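Local coordinates for protein putative chitobiase (Bacteroides thetaiotaomicron, PDB 3HNM) that is of unknown function but, as a putative chitobiase fragment with an F5/8 type C domain, probably serves as a carbohydrate-binding module, at residues Ala94-Ala99 with Leu153-Gly158. Numbering follows the deposited sequence.
Sequences AGTSKA and LRVSLG
In the discoidin-like (F5/8 type C) β-sandwich, the loop at A94-G95-T96 meets R154-V155 and the first residues of strand 156-166 through main-chain carbonyls and one hydroxyl, close to the magnesium site that G158 helps to form. The directions of the touching parts lie 72° apart, so the pairing is local rather than a continuous sheet register. A94 O receives a weak hydrogen bond from S156 N (3.0 Å) and also a close CA-H...O contact from V155 CA. One residue further along both chains, G95 CA makes another such contact with S156 O. The side-chain bond is T96 OG1 to R154 O, 2.6 Å long; the hydroxyl lies in the carbonyl plane, with a C=O...OG1 angle of 154°. A chi1 of 48° sets OG1 between the backbone N and carbonyl carbon of T96, facing this acceptor, and the same oxygen lies against V155 CB (3.6 Å). A valine here would probably leave R154 O without its hydroxyl donor, with only the weak S156 N to A94 O hydrogen bond still joining the segments. S156 OG bonds instead to H91 O, while the R154 guanidinium turns away to D151 and W57. Around the crossing, V155 and L157 pack on W53 of strand 53-54, and T96 and S97 rest on strand 138-146, so the contact spans the two sheets.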
ATOM      1  N   ALA A  94      -9.949  11.123  -3.079  1.00 36.09           N
ATOM      2  CA  ALA A  94     -10.302   9.771  -2.657  1.00 35.82           C
ATOM      3  C   ALA A  94      -9.340   9.150  -1.645  1.00 34.59           C
ATOM      4  O   ALA A  94      -9.708   8.204  -0.956  1.00 33.91           O
ATOM      5  CB  ALA A  94     -10.424   8.875  -3.875  1.00 36.87           C
ATOM      6  N   GLY A  95      -8.122   9.682  -1.557  1.00 33.65           N
ATOM      7  CA  GLY A  95      -7.151   9.160  -0.608  1.00 33.01           C
ATOM      8  C   GLY A  95      -7.646   9.467   0.787  1.00 32.08           C
ATOM      9  O   GLY A  95      -7.380  10.534   1.331  1.00 32.77           O
ATOM     10  N   THR A  96      -8.365   8.522   1.376  1.00 30.94           N
ATOM     11  CA  THR A  96      -8.938   8.741   2.687  1.00 29.01           C
ATOM     12  C   THR A  96      -8.522   7.733   3.742  1.00 27.13           C
ATOM     13  O   THR A  96      -9.198   7.574   4.760  1.00 26.67           O
ATOM     14  CB  THR A  96     -10.480   8.791   2.575  1.00 29.54           C
ATOM     15  OG1 THR A  96     -10.936   7.681   1.791  1.00 28.75           O
ATOM     16  CG2 THR A  96     -10.926  10.090   1.905  1.00 29.45           C
ATOM     17  N   SER A  97      -7.403   7.054   3.507  1.00 25.62           N
ATOM     18  CA  SER A  97      -6.906   6.062   4.461  1.00 23.80           C
ATOM     19  C   SER A  97      -6.773   6.739   5.821  1.00 24.44           C
ATOM     20  O   SER A  97      -6.115   7.771   5.944  1.00 24.49           O
ATOM     21  CB  SER A  97      -5.555   5.526   3.998  1.00 22.75           C
ATOM     22  OG  SER A  97      -5.620   5.061   2.660  1.00 20.17           O
ATOM     23  N   LYS A  98      -7.397   6.146   6.836  1.00 24.84           N
ATOM     24  CA  LYS A  98      -7.394   6.702   8.181  1.00 24.67           C
ATOM     25  C   LYS A  98      -6.740   5.834   9.254  1.00 26.44           C
ATOM     26  O   LYS A  98      -6.078   6.346  10.154  1.00 28.19           O
ATOM     27  CB  LYS A  98      -8.828   7.035   8.595  1.00 21.07           C
ATOM     28  CG  LYS A  98      -8.965   7.545   9.996  1.00 18.70           C
ATOM     29  CD  LYS A  98     -10.230   8.328  10.126  1.00 19.63           C
ATOM     30  CE  LYS A  98     -10.678   8.429  11.566  1.00 20.36           C
ATOM     31  NZ  LYS A  98     -11.170   7.092  12.030  1.00 21.41           N
ATOM     32  N   ALA A  99      -6.925   4.525   9.172  1.00 26.78           N
ATOM     33  CA  ALA A  99      -6.334   3.628  10.147  1.00 26.79           C
ATOM     34  C   ALA A  99      -6.126   2.280   9.497  1.00 28.35           C
ATOM     35  O   ALA A  99      -6.751   1.961   8.485  1.00 29.88           O
ATOM     36  CB  ALA A  99      -7.241   3.496  11.371  1.00 25.15           C
ATOM     37  N   LEU A 153     -18.079   6.474   1.563  1.00 27.67           N
ATOM     38  CA  LEU A 153     -16.843   5.696   1.588  1.00 26.93           C
ATOM     39  C   LEU A 153     -16.194   5.469   0.220  1.00 27.70           C
ATOM     40  O   LEU A 153     -16.562   4.548  -0.514  1.00 27.45           O
ATOM     41  CB  LEU A 153     -17.103   4.332   2.243  1.00 26.39           C
ATOM     42  CG  LEU A 153     -15.991   3.285   2.300  1.00 25.69           C
ATOM     43  CD1 LEU A 153     -15.282   3.407   3.615  1.00 26.79           C
ATOM     44  CD2 LEU A 153     -16.576   1.890   2.145  1.00 25.16           C
ATOM     45  N   ARG A 154     -15.227   6.310  -0.121  1.00 29.34           N
ATOM     46  CA  ARG A 154     -14.481   6.186  -1.381  1.00 29.57           C
ATOM     47  C   ARG A 154     -13.029   6.141  -0.953  1.00 28.28           C
ATOM     48  O   ARG A 154     -12.685   6.653   0.106  1.00 29.39           O
ATOM     49  CB  ARG A 154     -14.704   7.411  -2.271  1.00 31.14           C
ATOM     50  CG  ARG A 154     -16.090   7.533  -2.836  1.00 33.38           C
ATOM     51  CD  ARG A 154     -16.394   6.350  -3.713  1.00 35.59           C
ATOM     52  NE  ARG A 154     -17.691   6.469  -4.375  1.00 38.54           N
ATOM     53  CZ  ARG A 154     -18.226   5.498  -5.102  1.00 40.34           C
ATOM     54  NH1 ARG A 154     -17.574   4.352  -5.250  1.00 42.59           N
ATOM     55  NH2 ARG A 154     -19.404   5.661  -5.676  1.00 41.22           N
ATOM     56  N   VAL A 155     -12.171   5.520  -1.741  1.00 26.52           N
ATOM     57  CA  VAL A 155     -10.775   5.496  -1.344  1.00 26.51           C
ATOM     58  C   VAL A 155      -9.830   5.139  -2.485  1.00 26.14           C
ATOM     59  O   VAL A 155     -10.087   4.213  -3.262  1.00 25.20           O
ATOM     60  CB  VAL A 155     -10.564   4.573  -0.067  1.00 25.81           C
ATOM     61  CG1 VAL A 155     -11.599   3.473  -0.045  1.00 28.89           C
ATOM     62  CG2 VAL A 155      -9.165   3.979  -0.035  1.00 24.13           C
ATOM     63  N   SER A 156      -8.774   5.942  -2.617  1.00 25.68           N
ATOM     64  CA  SER A 156      -7.758   5.718  -3.629  1.00 28.07           C
ATOM     65  C   SER A 156      -6.395   5.857  -2.961  1.00 30.25           C
ATOM     66  O   SER A 156      -6.226   6.654  -2.039  1.00 30.75           O
ATOM     67  CB  SER A 156      -7.899   6.699  -4.796  1.00 25.96           C
ATOM     68  OG  SER A 156      -7.797   8.037  -4.375  1.00 20.94           O
ATOM     69  N   LEU A 157      -5.436   5.053  -3.419  1.00 33.47           N
ATOM     70  CA  LEU A 157      -4.085   5.036  -2.865  1.00 34.41           C
ATOM     71  C   LEU A 157      -3.026   5.411  -3.889  1.00 36.76           C
ATOM     72  O   LEU A 157      -3.066   4.952  -5.031  1.00 37.68           O
ATOM     73  CB  LEU A 157      -3.765   3.645  -2.329  1.00 32.16           C
ATOM     74  CG  LEU A 157      -2.579   3.634  -1.379  1.00 31.02           C
ATOM     75  CD1 LEU A 157      -2.936   4.475  -0.151  1.00 31.71           C
ATOM     76  CD2 LEU A 157      -2.248   2.212  -0.973  1.00 29.59           C
ATOM     77  N   GLY A 158      -2.065   6.229  -3.471  1.00 38.12           N
ATOM     78  CA  GLY A 158      -1.003   6.631  -4.375  1.00 38.84           C
ATOM     79  C   GLY A 158       0.068   5.564  -4.533  1.00 40.27           C
ATOM     80  O   GLY A 158       0.283   5.049  -5.633  1.00 40.45           O
TER